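Local coordinates for Slr0280 protein (Synechocystis sp., PDB 5H3K) that is of unknown function but carries a phosphodiester glycosidase (NAGPA-type) family region, and so may act on phosphodiester-linked sugars, at residues 310-322 with 347-361. Numbering follows the deposited sequence.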
loop_
_atom_site.group_PDB
_atom_site.type_symbol
_atom_site.label_atom_id
_atom_site.label_comp_id
_atom_site.label_asym_id
_atom_site.label_seq_id
_atom_site.Cartn_x
_atom_site.Cartn_y
_atom_site.Cartn_z
ATOM N N ARG A 310 0.159 -7.793 -9.204
ATOM C CA ARG A 310 -1.270 -8.105 -9.205
ATOM C C ARG A 310 -2.021 -7.057 -8.426
ATOM O O ARG A 310 -1.576 -6.645 -7.357
ATOM C CB ARG A 310 -1.545 -9.454 -8.528
ATOM C CG ARG A 310 -1.114 -10.688 -9.328
ATOM C CD ARG A 310 -1.936 -10.848 -10.607
ATOM N NE ARG A 310 -1.571 -12.073 -11.311
ATOM C CZ ARG A 310 -0.606 -12.148 -12.222
ATOM N NH1 ARG A 310 0.095 -11.070 -12.551
ATOM N NH2 ARG A 310 -0.337 -13.309 -12.804
ATOM N N PRO A 311 -3.193 -6.654 -8.930
ATOM C CA PRO A 311 -4.089 -5.874 -8.076
ATOM C C PRO A 311 -4.623 -6.765 -6.967
ATOM O O PRO A 311 -4.883 -7.959 -7.190
ATOM C CB PRO A 311 -5.219 -5.447 -9.026
ATOM C CG PRO A 311 -5.203 -6.447 -10.134
ATOM C CD PRO A 311 -3.785 -6.964 -10.247
ATOM N N LEU A 312 -4.773 -6.200 -5.778
ATOM C CA LEU A 312 -5.200 -6.960 -4.621
ATOM C C LEU A 312 -6.367 -6.242 -3.996
ATOM O O LEU A 312 -6.275 -5.039 -3.719
ATOM C CB LEU A 312 -4.053 -7.043 -3.612
ATOM C CG LEU A 312 -2.738 -7.666 -4.093
ATOM C CD1 LEU A 312 -1.729 -7.611 -2.946
ATOM C CD2 LEU A 312 -2.970 -9.101 -4.536
ATOM N N MET A 313 -7.464 -6.960 -3.774
ATOM C CA MET A 313 -8.634 -6.386 -3.123
ATOM C C MET A 313 -8.629 -6.685 -1.642
ATOM O O MET A 313 -8.169 -7.747 -1.226
ATOM C CB MET A 313 -9.919 -6.961 -3.722
ATOM C CG MET A 313 -9.975 -6.843 -5.199
ATOM S SD MET A 313 -10.298 -5.177 -5.757
ATOM C CE MET A 313 -12.072 -5.093 -5.669
ATOM N N ALA A 314 -9.150 -5.741 -0.857
ATOM C CA ALA A 314 -9.258 -5.872 0.603
ATOM C C ALA A 314 -9.908 -7.193 0.991
ATOM O O ALA A 314 -9.449 -7.896 1.900
ATOM C CB ALA A 314 -10.063 -4.723 1.173
ATOM N N ASN A 315 -11.008 -7.498 0.317
ATOM C CA ASN A 315 -11.590 -8.834 0.374
ATOM C C ASN A 315 -11.125 -9.611 -0.858
ATOM O O ASN A 315 -11.490 -9.288 -1.990
ATOM C CB ASN A 315 -13.122 -8.748 0.465
ATOM C CG ASN A 315 -13.758 -10.095 0.767
ATOM O OD1 ASN A 315 -13.474 -11.094 0.095
ATOM N ND2 ASN A 315 -14.624 -10.126 1.777
ATOM N N PRO A 316 -10.285 -10.636 -0.647
ATOM C CA PRO A 316 -9.568 -11.273 -1.752
ATOM C C PRO A 316 -10.485 -11.882 -2.809
ATOM O O PRO A 316 -10.033 -12.107 -3.925
ATOM C CB PRO A 316 -8.738 -12.355 -1.055
ATOM C CG PRO A 316 -8.618 -11.886 0.362
ATOM C CD PRO A 316 -9.932 -11.226 0.654
ATOM N N THR A 317 -11.746 -12.150 -2.471
ATOM C CA THR A 317 -12.645 -12.797 -3.422
ATOM C C THR A 317 -13.976 -12.072 -3.659
ATOM O O THR A 317 -14.885 -12.633 -4.265
ATOM C CB THR A 317 -12.942 -14.272 -3.020
ATOM O OG1 THR A 317 -13.683 -14.289 -1.802
ATOM C CG2 THR A 317 -11.645 -15.047 -2.833
ATOM N N MET A 318 -14.115 -10.842 -3.176
ATOM C CA MET A 318 -15.253 -10.040 -3.605
ATOM C C MET A 318 -14.919 -8.550 -3.689
ATOM O O MET A 318 -13.863 -8.100 -3.200
ATOM C CB MET A 318 -16.505 -10.299 -2.745
ATOM C CG MET A 318 -16.497 -9.680 -1.379
ATOM S SD MET A 318 -18.083 -9.937 -0.540
ATOM C CE MET A 318 -17.785 -9.135 1.025
ATOM N N ALA A 319 -15.821 -7.794 -4.312
ATOM C CA ALA A 319 -15.603 -6.368 -4.568
ATOM C C ALA A 319 -15.797 -5.478 -3.343
ATOM O O ALA A 319 -15.158 -4.429 -3.227
ATOM C CB ALA A 319 -16.502 -5.890 -5.701
ATOM N N GLN A 320 -16.684 -5.873 -2.441
ATOM C CA GLN A 320 -16.975 -5.046 -1.286
ATOM C C GLN A 320 -15.991 -5.261 -0.138
ATOM O O GLN A 320 -15.779 -6.388 0.337
ATOM C CB GLN A 320 -18.416 -5.236 -0.794
ATOM C CG GLN A 320 -18.726 -4.420 0.474
ATOM C CD GLN A 320 -20.197 -4.406 0.831
ATOM O OE1 GLN A 320 -20.779 -5.442 1.153
ATOM N NE2 GLN A 320 -20.807 -3.227 0.785
ATOM N N GLY A 321 -15.411 -4.164 0.333
ATOM C CA GLY A 321 -14.630 -4.221 1.550
ATOM C C GLY A 321 -13.491 -3.243 1.558
ATOM O O GLY A 321 -13.037 -2.824 0.497
ATOM N N THR A 322 -13.041 -2.870 2.754
ATOM C CA THR A 322 -11.830 -2.076 2.901
ATOM C C THR A 322 -10.996 -2.649 4.034
ATOM O O THR A 322 -11.529 -3.260 4.969
ATOM C CB THR A 322 -12.111 -0.585 3.198
ATOM O OG1 THR A 322 -12.895 -0.468 4.389
ATOM C CG2 THR A 322 -12.825 0.094 2.018
ATOM N N ASN A 347 -19.791 2.746 1.717
ATOM C CA ASN A 347 -20.294 1.383 1.477
ATOM C C ASN A 347 -19.212 0.379 1.081
ATOM O O ASN A 347 -19.512 -0.783 0.752
ATOM C CB ASN A 347 -21.434 1.383 0.446
ATOM C CG ASN A 347 -21.025 1.980 -0.883
ATOM O OD1 ASN A 347 -19.832 2.083 -1.192
ATOM N ND2 ASN A 347 -22.012 2.368 -1.690
ATOM N N GLN A 348 -17.961 0.842 1.117
ATOM C CA GLN A 348 -16.776 0.042 0.783
ATOM C C GLN A 348 -16.801 -0.562 -0.624
ATOM O O GLN A 348 -16.307 -1.675 -0.834
ATOM C CB GLN A 348 -16.528 -1.081 1.791
ATOM C CG GLN A 348 -16.512 -0.699 3.251
ATOM C CD GLN A 348 -17.422 -1.628 4.036
ATOM O OE1 GLN A 348 -17.119 -2.819 4.230
ATOM N NE2 GLN A 348 -18.581 -1.112 4.424
ATOM N N LEU A 349 -17.342 0.177 -1.585
ATOM C CA LEU A 349 -17.353 -0.275 -2.975
ATOM C C LEU A 349 -16.287 0.416 -3.834
ATOM O O LEU A 349 -16.028 1.609 -3.684
ATOM C CB LEU A 349 -18.722 -0.031 -3.601
ATOM C CG LEU A 349 -19.869 -0.712 -2.857
ATOM C CD1 LEU A 349 -21.174 -0.456 -3.618
ATOM C CD2 LEU A 349 -19.594 -2.202 -2.702
ATOM N N PRO A 350 -15.705 -0.327 -4.786
ATOM C CA PRO A 350 -14.711 0.233 -5.707
ATOM C C PRO A 350 -15.324 1.195 -6.732
ATOM O O PRO A 350 -16.457 1.009 -7.194
ATOM C CB PRO A 350 -14.148 -1.013 -6.407
ATOM C CG PRO A 350 -15.282 -2.014 -6.356
ATOM C CD PRO A 350 -15.991 -1.753 -5.057
ATOM N N LEU A 351 -14.563 2.233 -7.067
ATOM C CA LEU A 351 -14.944 3.215 -8.082
ATOM C C LEU A 351 -13.816 3.315 -9.114
ATOM O O LEU A 351 -12.934 4.171 -8.999
ATOM C CB LEU A 351 -15.152 4.578 -7.419
ATOM C CG LEU A 351 -16.253 4.605 -6.346
ATOM C CD1 LEU A 351 -16.250 5.929 -5.607
ATOM C CD2 LEU A 351 -17.613 4.359 -7.013
ATOM N N GLY A 352 -13.814 2.430 -10.108
ATOM C CA GLY A 352 -12.788 2.466 -11.143
ATOM C C GLY A 352 -12.243 1.084 -11.451
ATOM O O GLY A 352 -12.488 0.130 -10.707
ATOM N N ALA A 353 -11.436 0.993 -12.503
ATOM C CA ALA A 353 -11.045 -0.292 -13.066
ATOM C C ALA A 353 -10.124 -1.107 -12.168
ATOM O O ALA A 353 -9.155 -0.589 -11.618
ATOM C CB ALA A 353 -10.391 -0.090 -14.425
ATOM N N VAL A 354 -10.425 -2.396 -12.028
ATOM C CA VAL A 354 -9.506 -3.324 -11.366
ATOM C C VAL A 354 -9.642 -4.648 -12.088
ATOM O O VAL A 354 -10.735 -5.222 -12.112
ATOM C CB VAL A 354 -9.871 -3.572 -9.874
ATOM C CG1 VAL A 354 -8.925 -4.596 -9.271
ATOM C CG2 VAL A 354 -9.857 -2.280 -9.034
ATOM N N TRP A 355 -8.562 -5.144 -12.690
ATOM C CA TRP A 355 -8.634 -6.468 -13.328
ATOM C C TRP A 355 -7.331 -7.266 -13.253
ATOM O O TRP A 355 -6.233 -6.696 -13.201
ATOM C CB TRP A 355 -9.161 -6.376 -14.776
ATOM C CG TRP A 355 -8.213 -5.900 -15.883
ATOM C CD1 TRP A 355 -7.572 -6.681 -16.808
ATOM C CD2 TRP A 355 -7.876 -4.536 -16.216
ATOM N NE1 TRP A 355 -6.851 -5.895 -17.683
ATOM C CE2 TRP A 355 -7.019 -4.588 -17.342
ATOM C CE3 TRP A 355 -8.209 -3.296 -15.665
ATOM C CZ2 TRP A 355 -6.495 -3.426 -17.928
ATOM C CZ3 TRP A 355 -7.678 -2.153 -16.237
ATOM C CH2 TRP A 355 -6.831 -2.222 -17.363
ATOM N N SER A 356 -7.456 -8.587 -13.238
ATOM C CA SER A 356 -6.277 -9.448 -13.169
ATOM C C SER A 356 -6.553 -10.778 -13.830
ATOM O O SER A 356 -7.640 -11.329 -13.677
ATOM C CB SER A 356 -5.820 -9.663 -11.724
ATOM O OG SER A 356 -6.739 -10.450 -11.006
ATOM N N GLN A 357 -5.559 -11.290 -14.553
ATOM C CA GLN A 357 -5.713 -12.509 -15.356
ATOM C C GLN A 357 -7.014 -12.526 -16.177
ATOM O O GLN A 357 -7.730 -13.534 -16.226
ATOM C CB GLN A 357 -5.530 -13.760 -14.474
ATOM C CG GLN A 357 -4.180 -13.724 -13.730
ATOM C CD GLN A 357 -3.919 -14.946 -12.852
ATOM O OE1 GLN A 357 -2.790 -15.182 -12.422
ATOM N NE2 GLN A 357 -4.960 -15.718 -12.581
ATOM N N GLN A 358 -7.300 -11.382 -16.802
ATOM C CA GLN A 358 -8.489 -11.140 -17.627
ATOM C C GLN A 358 -9.812 -11.247 -16.876
ATOM O O GLN A 358 -10.871 -11.369 -17.485
ATOM C CB GLN A 358 -8.515 -12.042 -18.873
ATOM C CG GLN A 358 -7.398 -11.761 -19.876
ATOM C CD GLN A 358 -7.685 -12.335 -21.267
ATOM O OE1 GLN A 358 -8.836 -12.420 -21.700
ATOM N NE2 GLN A 358 -6.629 -12.719 -21.971
ATOM N N ASN A 359 -9.739 -11.204 -15.555
ATOM C CA ASN A 359 -10.920 -11.220 -14.697
ATOM C C ASN A 359 -11.192 -9.823 -14.125
ATOM O O ASN A 359 -10.390 -9.285 -13.350
ATOM C CB ASN A 359 -10.698 -12.223 -13.559
ATOM C CG ASN A 359 -11.904 -12.360 -12.661
ATOM O OD1 ASN A 359 -13.043 -12.420 -13.131
ATOM N ND2 ASN A 359 -11.663 -12.398 -11.351
ATOM N N TRP A 360 -12.326 -9.236 -14.493
ATOM C CA TRP A 360 -12.636 -7.866 -14.087
ATOM C C TRP A 360 -13.322 -7.808 -12.732
ATOM O O TRP A 360 -14.479 -8.209 -12.582
ATOM C CB TRP A 360 -13.488 -7.180 -15.159
ATOM C CG TRP A 360 -12.672 -6.884 -16.371
ATOM C CD1 TRP A 360 -12.253 -7.777 -17.315
ATOM C CD2 TRP A 360 -12.131 -5.611 -16.749
ATOM N NE1 TRP A 360 -11.489 -7.132 -18.267
ATOM C CE2 TRP A 360 -11.403 -5.803 -17.945
ATOM C CE3 TRP A 360 -12.187 -4.331 -16.191
ATOM C CZ2 TRP A 360 -10.737 -4.751 -18.598
ATOM C CZ3 TRP A 360 -11.535 -3.290 -16.844
ATOM C CH2 TRP A 360 -10.828 -3.503 -18.032
ATOM N N ARG A 361 -12.596 -7.310 -11.745
ATOM C CA ARG A 361 -13.126 -7.184 -10.393
ATOM C C ARG A 361 -13.989 -5.925 -10.273
ATOM O O ARG A 361 -14.961 -5.902 -9.517
ATOM C CB ARG A 361 -11.980 -7.135 -9.387
ATOM C CG ARG A 361 -11.061 -8.361 -9.412
ATOM C CD ARG A 361 -11.703 -9.586 -8.759
ATOM N NE ARG A 361 -12.210 -9.332 -7.406
ATOM C CZ ARG A 361 -11.533 -9.570 -6.279
ATOM N NH1 ARG A 361 -10.291 -10.049 -6.318
ATOM N NH2 ARG A 361 -12.097 -9.314 -5.100
HETATM O O HOH W 1 -3.535 -13.783 -9.490
HETATM O O HOH W 2 -14.862 -4.012 5.103
#
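R361 reaches from the corner of the chain at its own position into the loop that follows strand 310-313, and its guanidinium engages three backbone carbonyls. R361 NH2 donates to N315 O at 3.2 Å, the acceptor 3° out of the guanidinium plane; weak bonds run from NH2 to M318 O and from NH1 to P316 O. N315 O also accepts from M318 N, closing the type I turn N315–M318, so the arginine grips a turn that is already braced from within, N315 OD1 taking T317 N in an Asx turn. Bends at chi2 and chi3 fold the R361 chain so that one face of its guanidinium receives M313 CG, 3.1 Å above the plane and offset toward the rim. An alanine in place of R361 would probably leave these turn carbonyls without their cationic donor and uncover the M313 methylene.

Two further polar clusters flank this centre. Near the 347-349 turn, Q320 NE2 donates to N347 O (2.8 Å) in the carbonyl plane, its CG anti to the backbone N and the chain extended, while G321 N bonds Q348 O at 2.9 Å. Water 2 links T322 N to Q348 OE1. At the far end, R310 NH2 meets a lone pair of Q357 OE1 at 3.1 Å, with guanidinium and amide planes 70° apart; the same NH2 forms a salt bridge with D375.

Apolar contacts fill the middle: V354 CG1 touches both P311 CB and M313 SD, P311 CG rests on S356 CB (3.6 Å), and A319 CB approaches P350 CG.

Strand 307-313 pairs with 600-609 and strand 354-356 with 497-500, in separate sheets; segments 310-313 and 354-356 cross at -122°. Arginine and glutamine bonds to carbonyls, one backbone bond and apolar contacts join them, and R361 ties down the turn that follows strand 310-313.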